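PDB 6UVZ: amidohydrolase 2 from Bifidobacterium longum subsp. infantis, which probably acts as a hydrolase of the metallo-dependent hydrolase superfamily, its exact substrate and reaction being unspecified. Local coordinates for residues Pro211-Tyr216 against Asp245-Ala251; Thr5-Ile9 against Val50-Gly54. One frame throughout, in Å; residues are numbered along the deposited sequence.

Contact 1 (Pro211-Tyr216 against Asp245-Ala251); sequences PKKVLY and DFFENNA
With CG beside its backbone N (chi1 -69°), Asn250 sends its amide from helix 245-251 to the carbonyls of Pro211 and Val214. Tyr216 has CG anti to the backbone N (chi1 161°), which carries its ring over to Phe247. This joins the last strand of a TIM barrel, 214-216, to the C-terminal helix. Asn250 ND2 donates to Val214 O at 2.7 Å and to Pro211 O at 2.9 Å. Both acceptors lie near the amide plane, and both bonds are nearly straight. The buried amide thus ties the start of the strand to the turn before it. With an alanine here, both carbonyls would probably lose this donor, and the turn would be less firmly held to the helix. At the exposed end, Lys212 NZ forms a salt bridge with Asp245 OD2 (3.1 Å), meeting it from above the carboxylate plane. Deeper in, Tyr216, Phe246 and Phe247 form an aromatic cluster. Phe247 CE2 lies over one face of the Tyr216 ring, with the planes 35° apart. Val214 CG1 meets the edge of the Phe246 ring at CD1 (3.5 Å). Tyr216 CB makes a CH-pi contact over a face of that ring, 3.8 Å from the ring centroid.

Contact 2 (Thr5-Ile9 against Val50-Gly54); sequences TLNVI and VNFLG
The amides of Asn7 and Asn51 lie side by side and point the same way, their planes 57° apart. Asn51 ND2 donates to Asn7 OD1 at 3.3 Å. The oxygen lies close to the plane of the Asn51 amide, but the donor stands above the carbonyl plane of Asn7. Asn51 CG is anti to its backbone N (chi1 -165°), and this swings the amide alongside that of Asn7. The Phe52 ring has the backbone N of Gly54 over the centre of one face. Its CD1 comes 3.9 Å from Val8 O, at an oblique angle. Beyond the two segments, this ring also stacks with Tyr45 of helix 38-47.

That helix links the two strands, in the beta-alpha-beta crossover that opens the TIM barrel. Strands 7-9 and 51-54 are parallel neighbours, with axes at 33°. Asn51 bonds to the residues on either side of Asn7: its N reaches Leu6 O at 2.8 Å, and its O accepts from Val8 N at 3.1 Å. Leu53 N then donates to Val8 O at 3.0 Å, almost in line with the carbonyl.

On the face of Val8 and Phe52, Val8 CG2 packs against Val50 CB at 3.8 Å. On the face of the two asparagines, Leu53 CD1 crosses to Asn7 CB (3.7 Å). Ile9 CG1 touches Leu53 CB. At Gly54, the backbone angles would press a CB against the carbonyl O of Leu53. Gly54 O receives a CA-H...O contact from Ile9 CA, 3.5 Å away.

Overall arrangement
Contacts 1 and 2 have centres about 13 Å apart and meet where the barrel closes. Strand 7-13 pairs with strand 51-58 in contact 2, and the backbone of Tyr216 bonds to Ser11 further along strand 7-13. Helix 244-254 also reaches the first strand: Phe247 O and Ile9 N are 2.6 Å apart, a probable hydrogen bond. Tyr216 CE2 packs on Val8 CG1 at 3.5 Å. Tyr45 bridges the two contacts, bonding to the Tyr216 hydroxyl and stacking on Phe52. Contact 2 lies at the N-terminal ends of its strands. In this superfamily the active site sits at the C-terminal ends, so contact 2 is probably remote from it.

Contact 1 (Pro211-Tyr216 against Asp245-Ala251)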
loop_
_atom_site.group_PDB
_atom_site.type_symbol
_atom_site.label_atom_id
_atom_site.label_comp_id
_atom_site.label_asym_id
_atom_site.label_seq_id
_atom_site.Cartn_x
_atom_site.Cartn_y
_atom_site.Cartn_z
ATOM N N PRO A 211 15.063 4.141 -8.290
ATOM C CA PRO A 211 15.297 3.582 -6.953
ATOM C C PRO A 211 14.786 4.447 -5.813
ATOM O O PRO A 211 14.850 4.013 -4.657
ATOM C CB PRO A 211 16.826 3.464 -6.906
ATOM C CG PRO A 211 17.296 4.590 -7.764
ATOM C CD PRO A 211 16.290 4.708 -8.879
ATOM N N LYS A 212 14.286 5.649 -6.095
ATOM C CA LYS A 212 13.832 6.564 -5.056
ATOM C C LYS A 212 12.323 6.550 -4.853
ATOM O O LYS A 212 11.840 7.166 -3.896
ATOM C CB LYS A 212 14.280 7.996 -5.378
ATOM C CG LYS A 212 15.781 8.212 -5.303
ATOM C CD LYS A 212 16.295 7.996 -3.890
ATOM C CE LYS A 212 17.794 8.232 -3.805
ATOM N NZ LYS A 212 18.306 8.036 -2.421
ATOM N N LYS A 213 11.571 5.871 -5.714
ATOM C CA LYS A 213 10.114 5.878 -5.661
ATOM C C LYS A 213 9.565 4.459 -5.710
ATOM O O LYS A 213 8.537 4.187 -6.337
ATOM C CB LYS A 213 9.539 6.734 -6.788
ATOM C CG LYS A 213 9.928 8.206 -6.686
ATOM C CD LYS A 213 9.886 8.912 -8.034
ATOM C CE LYS A 213 8.464 9.094 -8.533
ATOM N NZ LYS A 213 8.418 9.846 -9.816
ATOM N N VAL A 214 10.246 3.531 -5.041
ATOM C CA VAL A 214 9.820 2.139 -4.946
ATOM C C VAL A 214 9.836 1.739 -3.477
ATOM O O VAL A 214 10.856 1.896 -2.798
ATOM C CB VAL A 214 10.722 1.204 -5.776
ATOM C CG1 VAL A 214 10.350 -0.243 -5.528
ATOM C CG2 VAL A 214 10.607 1.533 -7.256
ATOM N N LEU A 215 8.710 1.224 -2.991
ATOM C CA LEU A 215 8.528 0.905 -1.582
ATOM C C LEU A 215 8.488 -0.603 -1.381
ATOM O O LEU A 215 7.870 -1.327 -2.168
ATOM C CB LEU A 215 7.234 1.523 -1.045
ATOM C CG LEU A 215 6.986 3.006 -1.323
ATOM C CD1 LEU A 215 5.550 3.375 -0.991
ATOM C CD2 LEU A 215 7.951 3.866 -0.532
ATOM N N TYR A 216 9.140 -1.075 -0.321
ATOM C CA TYR A 216 9.013 -2.471 0.074
ATOM C C TYR A 216 7.656 -2.698 0.725
ATOM O O TYR A 216 7.252 -1.947 1.620
ATOM C CB TYR A 216 10.124 -2.885 1.038
ATOM C CG TYR A 216 9.774 -4.133 1.819
ATOM C CD1 TYR A 216 9.797 -5.384 1.214
ATOM C CD2 TYR A 216 9.400 -4.060 3.155
ATOM C CE1 TYR A 216 9.466 -6.526 1.920
ATOM C CE2 TYR A 216 9.067 -5.196 3.868
ATOM C CZ TYR A 216 9.103 -6.426 3.248
ATOM O OH TYR A 216 8.773 -7.557 3.957
ATOM N N ASP A 245 17.130 2.482 0.565
ATOM C CA ASP A 245 16.026 3.252 0.004
ATOM C C ASP A 245 14.786 2.385 -0.173
ATOM O O ASP A 245 13.676 2.787 0.195
ATOM C CB ASP A 245 16.445 3.879 -1.326
ATOM C CG ASP A 245 17.533 4.921 -1.162
ATOM O OD1 ASP A 245 17.500 5.662 -0.158
ATOM O OD2 ASP A 245 18.421 4.998 -2.036
ATOM N N PHE A 246 14.958 1.183 -0.725
ATOM C CA PHE A 246 13.814 0.315 -0.984
ATOM C C PHE A 246 13.163 -0.174 0.304
ATOM O O PHE A 246 11.950 -0.408 0.330
ATOM C CB PHE A 246 14.249 -0.871 -1.847
ATOM C CG PHE A 246 13.191 -1.925 -2.015
ATOM C CD1 PHE A 246 12.068 -1.684 -2.789
ATOM C CD2 PHE A 246 13.326 -3.164 -1.408
ATOM C CE1 PHE A 246 11.095 -2.655 -2.949
ATOM C CE2 PHE A 246 12.357 -4.139 -1.564
ATOM C CZ PHE A 246 11.240 -3.884 -2.336
ATOM N N PHE A 247 13.935 -0.317 1.383
ATOM C CA PHE A 247 13.430 -0.957 2.591
ATOM C C PHE A 247 13.021 0.012 3.694
ATOM O O PHE A 247 12.317 -0.407 4.621
ATOM C CB PHE A 247 14.471 -1.937 3.146
ATOM C CG PHE A 247 14.456 -3.281 2.472
ATOM C CD1 PHE A 247 15.381 -3.593 1.489
ATOM C CD2 PHE A 247 13.511 -4.233 2.820
ATOM C CE1 PHE A 247 15.367 -4.829 0.870
ATOM C CE2 PHE A 247 13.491 -5.470 2.203
ATOM C CZ PHE A 247 14.421 -5.768 1.227
ATOM N N GLU A 248 13.426 1.282 3.633
ATOM C CA GLU A 248 13.005 2.215 4.675
ATOM C C GLU A 248 13.009 3.674 4.227
ATOM O O GLU A 248 12.118 4.439 4.609
ATOM C CB GLU A 248 13.884 2.060 5.922
ATOM C CG GLU A 248 15.368 2.318 5.705
ATOM C CD GLU A 248 16.072 2.765 6.974
ATOM O OE1 GLU A 248 15.412 3.383 7.836
ATOM O OE2 GLU A 248 17.285 2.497 7.108
ATOM N N ASN A 249 13.997 4.074 3.423
ATOM C CA ASN A 249 14.185 5.498 3.157
ATOM C C ASN A 249 13.112 6.048 2.224
ATOM O O ASN A 249 12.676 7.194 2.384
ATOM C CB ASN A 249 15.581 5.747 2.589
ATOM C CG ASN A 249 16.664 5.635 3.644
ATOM O OD1 ASN A 249 16.436 5.931 4.818
ATOM N ND2 ASN A 249 17.851 5.207 3.232
ATOM N N ASN A 250 12.675 5.256 1.241
ATOM C CA ASN A 250 11.608 5.723 0.360
ATOM C C ASN A 250 10.288 5.866 1.108
ATOM O O ASN A 250 9.491 6.757 0.791
ATOM C CB ASN A 250 11.441 4.778 -0.831
ATOM C CG ASN A 250 12.620 4.826 -1.782
ATOM O OD1 ASN A 250 13.418 5.763 -1.756
ATOM N ND2 ASN A 250 12.734 3.813 -2.635
ATOM N N ALA A 251 10.040 5.006 2.099
ATOM C CA ALA A 251 8.814 5.117 2.881
ATOM C C ALA A 251 8.845 6.325 3.808
ATOM O O ALA A 251 7.789 6.876 4.140
ATOM C CB ALA A 251 8.583 3.837 3.683
#

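Contact 2 (Thr5-Ile9 against Val50-Gly54)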
loop_
_atom_site.group_PDB
_atom_site.type_symbol
_atom_site.label_atom_id
_atom_site.label_comp_id
_atom_site.label_asym_id
_atom_site.label_seq_id
_atom_site.Cartn_x
_atom_site.Cartn_y
_atom_site.Cartn_z
ATOM N N THR A 5 22.259 -7.143 9.218
ATOM C CA THR A 5 21.675 -5.997 9.920
ATOM C C THR A 5 21.091 -4.960 8.958
ATOM O O THR A 5 21.789 -4.072 8.458
ATOM C CB THR A 5 22.690 -5.378 10.908
ATOM O OG1 THR A 5 22.064 -4.322 11.648
ATOM C CG2 THR A 5 23.978 -4.861 10.237
ATOM N N LEU A 6 19.788 -5.071 8.699
ATOM C CA LEU A 6 19.094 -4.245 7.719
ATOM C C LEU A 6 17.826 -3.673 8.334
ATOM O O LEU A 6 17.058 -4.403 8.970
ATOM C CB LEU A 6 18.749 -5.060 6.467
ATOM C CG LEU A 6 17.764 -4.443 5.471
ATOM C CD1 LEU A 6 18.423 -3.331 4.669
ATOM C CD2 LEU A 6 17.187 -5.513 4.554
ATOM N N ASN A 7 17.605 -2.374 8.139
ATOM C CA ASN A 7 16.402 -1.708 8.619
ATOM C C ASN A 7 15.289 -1.856 7.587
ATOM O O ASN A 7 15.511 -1.638 6.392
ATOM C CB ASN A 7 16.676 -0.231 8.898
ATOM C CG ASN A 7 17.737 -0.025 9.961
ATOM O OD1 ASN A 7 17.861 -0.822 10.891
ATOM N ND2 ASN A 7 18.510 1.046 9.828
ATOM N N VAL A 8 14.096 -2.222 8.053
ATOM C CA VAL A 8 12.966 -2.524 7.182
ATOM C C VAL A 8 11.740 -1.765 7.674
ATOM O O VAL A 8 11.422 -1.799 8.869
ATOM C CB VAL A 8 12.677 -4.038 7.132
ATOM C CG1 VAL A 8 11.394 -4.312 6.367
ATOM C CG2 VAL A 8 13.844 -4.781 6.499
ATOM N N ILE A 9 11.059 -1.085 6.756
ATOM C CA ILE A 9 9.780 -0.434 7.023
ATOM C C ILE A 9 8.744 -1.054 6.097
ATOM O O ILE A 9 8.851 -0.937 4.870
ATOM C CB ILE A 9 9.852 1.088 6.820
ATOM C CG1 ILE A 9 10.707 1.737 7.909
ATOM C CG2 ILE A 9 8.454 1.691 6.807
ATOM C CD1 ILE A 9 10.772 3.247 7.814
ATOM N N VAL A 50 16.095 -9.026 10.611
ATOM C CA VAL A 50 16.099 -7.631 10.211
ATOM C C VAL A 50 15.590 -6.787 11.370
ATOM O O VAL A 50 14.892 -7.264 12.270
ATOM C CB VAL A 50 15.256 -7.390 8.938
ATOM C CG1 VAL A 50 15.858 -8.127 7.751
ATOM C CG2 VAL A 50 13.818 -7.824 9.166
ATOM N N ASN A 51 15.950 -5.505 11.351
ATOM C CA ASN A 51 15.512 -4.556 12.373
ATOM C C ASN A 51 14.188 -3.956 11.913
ATOM O O ASN A 51 14.160 -3.041 11.086
ATOM C CB ASN A 51 16.570 -3.484 12.601
ATOM C CG ASN A 51 16.344 -2.705 13.881
ATOM O OD1 ASN A 51 15.729 -3.203 14.824
ATOM N ND2 ASN A 51 16.842 -1.474 13.922
ATOM N N PHE A 52 13.087 -4.478 12.447
ATOM C CA PHE A 52 11.751 -4.047 12.046
ATOM C C PHE A 52 11.444 -2.704 12.697
ATOM O O PHE A 52 11.242 -2.624 13.914
ATOM C CB PHE A 52 10.719 -5.103 12.432
ATOM C CG PHE A 52 9.324 -4.785 11.979
ATOM C CD1 PHE A 52 9.076 -4.396 10.673
ATOM C CD2 PHE A 52 8.256 -4.893 12.855
ATOM C CE1 PHE A 52 7.791 -4.106 10.253
ATOM C CE2 PHE A 52 6.969 -4.607 12.441
ATOM C CZ PHE A 52 6.737 -4.213 11.138
ATOM N N LEU A 53 11.405 -1.648 11.888
ATOM C CA LEU A 53 11.166 -0.296 12.375
ATOM C C LEU A 53 9.689 0.075 12.416
ATOM O O LEU A 53 9.362 1.206 12.787
ATOM C CB LEU A 53 11.921 0.718 11.510
ATOM C CG LEU A 53 13.444 0.588 11.476
ATOM C CD1 LEU A 53 14.061 1.725 10.676
ATOM C CD2 LEU A 53 14.010 0.550 12.887
ATOM N N GLY A 54 8.800 -0.835 12.047
ATOM C CA GLY A 54 7.377 -0.573 12.044
ATOM C C GLY A 54 6.774 -0.717 10.658
ATOM O O GLY A 54 7.464 -0.876 9.652
#